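Local coordinates for synaptic vesicle membrane protein VAT-1 homolog-like (Homo sapiens, PDB 4A27), which is probably an oxidoreductase of the quinone oxidoreductase branch of the zinc-containing alcohol dehydrogenase family, at residues Leu62-Glu67 / Asn95-Val100; Asn168-Gly173 / Ser186-Phe191. One frame throughout, in Å; residues are numbered along the deposited sequence.

Contact 1. Residues Leu62-Glu67 / Asn95-Val100; sequences LVPGFE and NAWAEV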
ATOM      1  N   LEU A  62      -8.342 -14.485 -33.812  1.00 71.89           N
ATOM      2  CA  LEU A  62      -9.019 -13.716 -32.777  1.00 53.66           C
ATOM      3  C   LEU A  62      -9.072 -12.249 -33.145  1.00 49.93           C
ATOM      4  O   LEU A  62      -8.264 -11.761 -33.917  1.00 48.61           O
ATOM      5  CB  LEU A  62      -8.348 -13.901 -31.415  1.00 60.61           C
ATOM      6  CG  LEU A  62      -6.939 -13.367 -31.125  1.00 51.98           C
ATOM      7  CD1 LEU A  62      -6.964 -11.914 -30.746  1.00 59.07           C
ATOM      8  CD2 LEU A  62      -6.357 -14.188 -29.985  1.00 50.27           C
ATOM      9  N   VAL A  63     -10.068 -11.559 -32.614  1.00 48.23           N
ATOM     10  CA  VAL A  63     -10.200 -10.125 -32.823  1.00 47.75           C
ATOM     11  C   VAL A  63      -9.557  -9.492 -31.557  1.00 44.92           C
ATOM     12  O   VAL A  63      -9.976  -9.778 -30.426  1.00 43.44           O
ATOM     13  CB  VAL A  63     -11.675  -9.739 -33.022  1.00 46.98           C
ATOM     14  CG1 VAL A  63     -11.823  -8.175 -33.217  1.00 44.17           C
ATOM     15  CG2 VAL A  63     -12.321 -10.528 -34.213  1.00 39.49           C
ATOM     16  N   PRO A  64      -8.474  -8.717 -31.726  1.00 46.98           N
ATOM     17  CA  PRO A  64      -7.869  -8.053 -30.553  1.00 48.40           C
ATOM     18  C   PRO A  64      -8.630  -6.821 -30.043  1.00 42.53           C
ATOM     19  O   PRO A  64      -9.632  -6.421 -30.637  1.00 37.54           O
ATOM     20  CB  PRO A  64      -6.523  -7.561 -31.075  1.00 42.43           C
ATOM     21  CG  PRO A  64      -6.390  -8.088 -32.460  1.00 40.17           C
ATOM     22  CD  PRO A  64      -7.759  -8.364 -32.960  1.00 52.61           C
ATOM     23  N   GLY A  65      -8.144  -6.280 -28.922  1.00 51.26           N
ATOM     24  CA  GLY A  65      -8.569  -4.998 -28.378  1.00 40.08           C
ATOM     25  C   GLY A  65      -9.459  -5.127 -27.169  1.00 44.82           C
ATOM     26  O   GLY A  65     -10.356  -5.992 -27.129  1.00 46.32           O
ATOM     27  N   PHE A  66      -9.256  -4.228 -26.208  1.00 41.99           N
ATOM     28  CA  PHE A  66      -9.914  -4.291 -24.894  1.00 36.90           C
ATOM     29  C   PHE A  66     -10.759  -3.065 -24.526  1.00 36.62           C
ATOM     30  O   PHE A  66     -11.398  -3.044 -23.473  1.00 39.51           O
ATOM     31  CB  PHE A  66      -8.858  -4.477 -23.821  1.00 39.72           C
ATOM     32  CG  PHE A  66      -8.104  -5.751 -23.965  1.00 45.60           C
ATOM     33  CD1 PHE A  66      -8.683  -6.963 -23.611  1.00 47.78           C
ATOM     34  CD2 PHE A  66      -6.842  -5.762 -24.496  1.00 53.44           C
ATOM     35  CE1 PHE A  66      -8.004  -8.150 -23.774  1.00 52.42           C
ATOM     36  CE2 PHE A  66      -6.154  -6.944 -24.649  1.00 57.64           C
ATOM     37  CZ  PHE A  66      -6.745  -8.143 -24.289  1.00 51.83           C
ATOM     38  N   GLU A  67     -10.735  -2.039 -25.367  1.00 35.62           N
ATOM     39  CA  GLU A  67     -11.236  -0.705 -24.966  1.00 37.47           C
ATOM     40  C   GLU A  67     -11.836  -0.091 -26.190  1.00 37.12           C
ATOM     41  O   GLU A  67     -11.198  -0.071 -27.221  1.00 37.49           O
ATOM     42  CB  GLU A  67     -10.044   0.106 -24.481  1.00 40.47           C
ATOM     43  CG  GLU A  67     -10.235   1.562 -24.196  1.00 54.22           C
ATOM     44  CD  GLU A  67      -8.911   2.189 -23.747  1.00 46.53           C
ATOM     45  OE1 GLU A  67      -7.824   1.841 -24.293  1.00 42.85           O
ATOM     46  OE2 GLU A  67      -8.978   2.976 -22.814  1.00 40.98           O
ATOM     47  N   ASN A  95     -11.985  -8.572 -28.776  1.00 45.76           N
ATOM     48  CA  ASN A  95     -13.096  -8.273 -29.711  1.00 47.38           C
ATOM     49  C   ASN A  95     -13.470  -6.809 -29.865  1.00 47.96           C
ATOM     50  O   ASN A  95     -14.433  -6.503 -30.550  1.00 46.86           O
ATOM     51  CB  ASN A  95     -14.357  -9.082 -29.388  1.00 44.22           C
ATOM     52  CG  ASN A  95     -14.150 -10.564 -29.574  1.00 49.64           C
ATOM     53  OD1 ASN A  95     -13.828 -11.009 -30.651  1.00 54.56           O
ATOM     54  ND2 ASN A  95     -14.315 -11.326 -28.520  1.00 52.98           N
ATOM     55  N   ALA A  96     -12.666  -5.904 -29.326  1.00 42.02           N
ATOM     56  CA  ALA A  96     -12.953  -4.485 -29.460  1.00 45.62           C
ATOM     57  C   ALA A  96     -12.667  -3.935 -30.864  1.00 50.41           C
ATOM     58  O   ALA A  96     -13.329  -2.993 -31.263  1.00 40.09           O
ATOM     59  CB  ALA A  96     -12.189  -3.677 -28.418  1.00 38.74           C
ATOM     60  N   TRP A  97     -11.707  -4.492 -31.605  1.00 41.05           N
ATOM     61  CA  TRP A  97     -11.358  -3.944 -32.920  1.00 51.35           C
ATOM     62  C   TRP A  97     -12.280  -4.390 -34.061  1.00 57.88           C
ATOM     63  O   TRP A  97     -11.839  -5.015 -35.021  1.00 48.02           O
ATOM     64  CB  TRP A  97      -9.901  -4.257 -33.291  1.00 38.87           C
ATOM     65  CG  TRP A  97      -8.908  -3.667 -32.339  1.00 42.33           C
ATOM     66  CD1 TRP A  97      -9.166  -2.786 -31.312  1.00 45.65           C
ATOM     67  CD2 TRP A  97      -7.486  -3.831 -32.368  1.00 44.07           C
ATOM     68  NE1 TRP A  97      -7.996  -2.436 -30.686  1.00 43.68           N
ATOM     69  CE2 TRP A  97      -6.954  -3.073 -31.294  1.00 38.62           C
ATOM     70  CE3 TRP A  97      -6.614  -4.599 -33.153  1.00 54.92           C
ATOM     71  CZ2 TRP A  97      -5.588  -3.030 -31.003  1.00 41.36           C
ATOM     72  CZ3 TRP A  97      -5.272  -4.558 -32.877  1.00 45.34           C
ATOM     73  CH2 TRP A  97      -4.765  -3.784 -31.797  1.00 44.77           C
ATOM     74  N   ALA A  98     -13.542  -3.998 -33.970  1.00 54.29           N
ATOM     75  CA  ALA A  98     -14.579  -4.392 -34.916  1.00 56.85           C
ATOM     76  C   ALA A  98     -15.640  -3.295 -34.931  1.00 49.52           C
ATOM     77  O   ALA A  98     -15.694  -2.444 -34.027  1.00 43.69           O
ATOM     78  CB  ALA A  98     -15.196  -5.743 -34.525  1.00 42.34           C
ATOM     79  N   GLU A  99     -16.462  -3.297 -35.967  1.00 42.82           N
ATOM     80  CA  GLU A  99     -17.533  -2.332 -36.105  1.00 50.09           C
ATOM     81  C   GLU A  99     -18.606  -2.480 -35.041  1.00 42.15           C
ATOM     82  O   GLU A  99     -19.296  -1.506 -34.726  1.00 47.46           O
ATOM     83  CB  GLU A  99     -18.152  -2.425 -37.522  1.00 57.52           C
ATOM     84  CG  GLU A  99     -17.208  -1.882 -38.587  1.00 55.82           C
ATOM     85  CD  GLU A  99     -17.715  -1.998 -40.022  1.00 55.23           C
ATOM     86  OE1 GLU A  99     -18.309  -3.040 -40.389  1.00 51.63           O
ATOM     87  OE2 GLU A  99     -17.475  -1.041 -40.787  1.00 70.84           O
ATOM     88  N   VAL A 100     -18.788  -3.699 -34.527  1.00 44.81           N
ATOM     89  CA  VAL A 100     -19.783  -3.982 -33.487  1.00 43.26           C
ATOM     90  C   VAL A 100     -19.220  -4.929 -32.431  1.00 51.92           C
ATOM     91  O   VAL A 100     -18.441  -5.855 -32.739  1.00 49.25           O
ATOM     92  CB  VAL A 100     -21.105  -4.611 -34.088  1.00 51.14           C
ATOM     93  CG1 VAL A 100     -22.140  -4.847 -33.020  1.00 44.37           C
ATOM     94  CG2 VAL A 100     -21.719  -3.717 -35.189  1.00 48.83           C
TER
HETATM   95  O   HOH W   1      -9.264  -1.466 -28.208  1.00 55.16           O
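Val63 meets Asn95 first. Its carbonyl O takes the N-H of Asn95 (O to N 2.9 Å), with the donor well above the carbonyl plane. The side chain of Val63 adds to this grip. CG1 lies anti to the backbone N (chi1 179°) and reaches the turn, 3.6 Å from Trp97 O. CB of Val63 sits 3.4 Å from Asn95 OD1, the two side chains crossing at about a right angle. Pro64 comes next. Its O receives Trp97 N at 3.0 Å, in the carbonyl plane, and the bond is fairly straight (158° at the hydrogen). The pyrrolidine of Pro64 covers the six-membered ring of Trp97, CB standing 3.9 Å from the ring centroid in a CH-pi contact. Gly65 brings its backbone CA over the five-membered ring in the same way, 3.7 Å from its centroid. Gly65 O accepts Ala96 N, and the methyl of Ala96 rests against the same carbonyl. At Glu67 a water bridges the segments, donating to Glu67 O and accepting from Trp97 NE1 at 2.9 Å. The carboxylate of Glu67 forms a salt bridge with Lys337. These two loops lie in the GroES-like domain. The carbonyls of Val63, Pro64 and Gly65 take the N-H groups of Asn95, Trp97 and Ala96 respectively, and Trp97 is the centre of an inverse gamma turn.

Contact 2. Residues Asn168-Gly173 / Ser186-Phe191; sequences NVTVFG and SVTHLF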
ATOM      1  N   ASN A 168      -0.250  20.183  -3.484  1.00 47.13           N
ATOM      2  CA  ASN A 168       1.171  20.171  -3.192  1.00 47.84           C
ATOM      3  C   ASN A 168       1.795  18.808  -3.458  1.00 42.20           C
ATOM      4  O   ASN A 168       2.580  18.299  -2.654  1.00 52.03           O
ATOM      5  CB  ASN A 168       1.453  20.621  -1.742  1.00 48.48           C
ATOM      6  CG  ASN A 168       0.683  21.874  -1.362  1.00 58.19           C
ATOM      7  OD1 ASN A 168       0.843  22.917  -1.983  1.00 74.02           O
ATOM      8  ND2 ASN A 168      -0.182  21.765  -0.361  1.00 65.76           N
ATOM      9  N   VAL A 169       1.475  18.219  -4.603  1.00 43.76           N
ATOM     10  CA  VAL A 169       2.101  16.951  -4.954  1.00 38.46           C
ATOM     11  C   VAL A 169       3.151  17.212  -5.963  1.00 39.64           C
ATOM     12  O   VAL A 169       2.873  17.836  -6.976  1.00 39.68           O
ATOM     13  CB  VAL A 169       1.053  15.933  -5.418  1.00 38.40           C
ATOM     14  CG1 VAL A 169       1.680  14.672  -6.033  1.00 31.63           C
ATOM     15  CG2 VAL A 169       0.252  15.527  -4.177  1.00 33.26           C
ATOM     16  N   THR A 170       4.365  16.713  -5.710  1.00 38.54           N
ATOM     17  CA  THR A 170       5.475  16.921  -6.630  1.00 43.52           C
ATOM     18  C   THR A 170       5.648  15.706  -7.525  1.00 39.12           C
ATOM     19  O   THR A 170       5.892  14.601  -7.044  1.00 43.69           O
ATOM     20  CB  THR A 170       6.781  17.218  -5.851  1.00 49.79           C
ATOM     21  OG1 THR A 170       6.569  18.355  -5.025  1.00 42.01           O
ATOM     22  CG2 THR A 170       7.946  17.498  -6.766  1.00 44.80           C
ATOM     23  N   VAL A 171       5.513  15.924  -8.827  1.00 34.94           N
ATOM     24  CA  VAL A 171       5.567  14.854  -9.811  1.00 36.09           C
ATOM     25  C   VAL A 171       6.879  14.961 -10.570  1.00 37.56           C
ATOM     26  O   VAL A 171       7.199  15.999 -11.171  1.00 42.66           O
ATOM     27  CB  VAL A 171       4.371  14.941 -10.789  1.00 34.94           C
ATOM     28  CG1 VAL A 171       4.363  13.757 -11.805  1.00 30.16           C
ATOM     29  CG2 VAL A 171       2.996  15.068 -10.003  1.00 32.57           C
ATOM     30  N   PHE A 172       7.630  13.890 -10.515  1.00 38.39           N
ATOM     31  CA  PHE A 172       8.853  13.733 -11.252  1.00 35.74           C
ATOM     32  C   PHE A 172       8.525  12.815 -12.414  1.00 49.38           C
ATOM     33  O   PHE A 172       7.892  11.762 -12.215  1.00 42.73           O
ATOM     34  CB  PHE A 172       9.911  13.083 -10.361  1.00 44.99           C
ATOM     35  CG  PHE A 172      10.369  13.951  -9.199  1.00 45.32           C
ATOM     36  CD1 PHE A 172      11.393  14.866  -9.375  1.00 61.66           C
ATOM     37  CD2 PHE A 172       9.782  13.868  -7.956  1.00 42.52           C
ATOM     38  CE1 PHE A 172      11.827  15.658  -8.314  1.00 53.15           C
ATOM     39  CE2 PHE A 172      10.201  14.647  -6.895  1.00 50.35           C
ATOM     40  CZ  PHE A 172      11.239  15.560  -7.084  1.00 51.25           C
ATOM     41  N   GLY A 173       8.882  13.247 -13.631  1.00 37.35           N
ATOM     42  CA  GLY A 173       8.698  12.449 -14.815  1.00 35.87           C
ATOM     43  C   GLY A 173      10.022  12.149 -15.504  1.00 41.99           C
ATOM     44  O   GLY A 173      10.973  12.913 -15.379  1.00 53.41           O
ATOM     45  N   SER A 186       3.246  19.476 -17.825  1.00 49.36           N
ATOM     46  CA  SER A 186       2.390  18.484 -17.189  1.00 52.74           C
ATOM     47  C   SER A 186       2.991  17.901 -15.894  1.00 48.21           C
ATOM     48  O   SER A 186       2.287  17.274 -15.122  1.00 39.70           O
ATOM     49  CB  SER A 186       2.060  17.366 -18.181  1.00 44.43           C
ATOM     50  OG  SER A 186       3.191  16.563 -18.487  1.00 46.48           O
ATOM     51  N   VAL A 187       4.282  18.089 -15.651  1.00 42.19           N
ATOM     52  CA  VAL A 187       4.903  17.567 -14.425  1.00 42.83           C
ATOM     53  C   VAL A 187       5.712  18.680 -13.722  1.00 45.48           C
ATOM     54  O   VAL A 187       5.849  19.747 -14.266  1.00 49.20           O
ATOM     55  CB  VAL A 187       5.775  16.373 -14.791  1.00 42.77           C
ATOM     56  CG1 VAL A 187       4.941  15.342 -15.594  1.00 36.81           C
ATOM     57  CG2 VAL A 187       6.995  16.827 -15.575  1.00 43.11           C
ATOM     58  N   THR A 188       6.186  18.475 -12.498  1.00 52.54           N
ATOM     59  CA  THR A 188       6.944  19.529 -11.807  1.00 52.00           C
ATOM     60  C   THR A 188       8.402  19.587 -12.270  1.00 57.31           C
ATOM     61  O   THR A 188       8.981  20.673 -12.429  1.00 46.15           O
ATOM     62  CB  THR A 188       6.940  19.374 -10.275  1.00 44.34           C
ATOM     63  OG1 THR A 188       5.656  18.920  -9.813  1.00 40.90           O
ATOM     64  CG2 THR A 188       7.338  20.741  -9.590  1.00 39.26           C
ATOM     65  N   HIS A 189       8.998  18.411 -12.436  1.00 45.02           N
ATOM     66  CA  HIS A 189      10.370  18.273 -12.907  1.00 48.69           C
ATOM     67  C   HIS A 189      10.412  17.103 -13.884  1.00 48.87           C
ATOM     68  O   HIS A 189       9.871  16.043 -13.596  1.00 47.39           O
ATOM     69  CB  HIS A 189      11.341  18.006 -11.751  1.00 49.53           C
ATOM     70  CG  HIS A 189      11.324  19.078 -10.711  1.00 70.72           C
ATOM     71  ND1 HIS A 189      10.801  18.886  -9.451  1.00 65.21           N
ATOM     72  CD2 HIS A 189      11.736  20.369 -10.756  1.00 60.18           C
ATOM     73  CE1 HIS A 189      10.909  20.006  -8.756  1.00 61.25           C
ATOM     74  NE2 HIS A 189      11.463  20.924  -9.528  1.00 63.67           N
ATOM     75  N   LEU A 190      11.089  17.302 -15.008  1.00 47.88           N
ATOM     76  CA  LEU A 190      11.161  16.322 -16.076  1.00 55.31           C
ATOM     77  C   LEU A 190      12.617  15.962 -16.341  1.00 60.58           C
ATOM     78  O   LEU A 190      13.455  16.845 -16.445  1.00 65.11           O
ATOM     79  CB  LEU A 190      10.505  16.906 -17.345  1.00 46.42           C
ATOM     80  CG  LEU A 190      10.141  15.963 -18.480  1.00 44.11           C
ATOM     81  CD1 LEU A 190       9.110  14.911 -18.045  1.00 49.45           C
ATOM     82  CD2 LEU A 190       9.639  16.730 -19.720  1.00 46.81           C
ATOM     83  N   PHE A 191      12.906  14.667 -16.467  1.00 50.03           N
ATOM     84  CA  PHE A 191      14.269  14.202 -16.656  1.00 61.29           C
ATOM     85  C   PHE A 191      14.436  13.304 -17.865  1.00 68.75           C
ATOM     86  O   PHE A 191      13.493  12.674 -18.361  1.00 63.43           O
ATOM     87  CB  PHE A 191      14.767  13.485 -15.401  1.00 60.32           C
ATOM     88  CG  PHE A 191      14.760  14.351 -14.194  1.00 66.80           C
ATOM     89  CD1 PHE A 191      15.403  15.586 -14.207  1.00 81.67           C
ATOM     90  CD2 PHE A 191      14.091  13.966 -13.052  1.00 71.66           C
ATOM     91  CE1 PHE A 191      15.389  16.408 -13.091  1.00 81.15           C
ATOM     92  CE2 PHE A 191      14.081  14.787 -11.930  1.00 66.12           C
ATOM     93  CZ  PHE A 191      14.718  16.003 -11.951  1.00 76.27           C
TER
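Gly173 and His189 form the close-packed part of this parallel strand pair. Gly173 N donates to His189 O at 3.0 Å, nearly straight (169° at the hydrogen). Gly173 O then takes Phe191 N at 2.8 Å. CD1 of Leu190 lies 3.8 Å from Gly173 O. Val171 and Val187 belong to the packed part too. They touch through their CG1 methyls, with helix 154-163 beside both. On the other face of the sheet, Phe172 touches both His189 and Phe191. CE1 of Phe172 lies 3.6 Å from His189 ND1. Their ring planes are 28° apart, but the rings are slid past each other and barely overlap. CE2 of Phe191 comes to the edge of the Phe172 ring, 3.7 Å from CD1. Helix 197-204 packs against Phe191. The looser side, nearer solvent, is that of exposed Thr188 and partly exposed Thr170. Thr188 replaces a backbone acceptor with its side chain: OG1 lies beside its own backbone N (chi1 -38°) and receives Val171 N at 3.2 Å. Thr170 CG2 only grazes this hydroxyl. Val171 O accepts both Thr188 N and His189 N, the second at 3.3 Å. The two strands belong to the beta-alpha-beta unit formed by strand 170-175, helix 180-183 and strand 189-192. The chemistry implies a ladder held chiefly by main-chain bonds, with a threonine hydroxyl and a shared carbonyl securing its start and three aromatic rings flanking its regular part.

In the fold
The two contacts lie on opposite sides of the chain's centre, their own centres 35 Å apart and their nearest atoms about 19 Å apart. They do not touch. Contact 1 closes before contact 2 opens along the chain, as expected for a GroES-like part followed by a Rossmann-type part. Contact 1 joins loops next to the mixed sheet. Contact 2 joins strand 189-192, outermost within this chain, to its neighbour in the six-stranded parallel sheet. In medium-chain dehydrogenases the active-site cleft generally runs between two such parts, and the Rossmann part holds the dinucleotide. By that analogy the contacts belong to the two different parts.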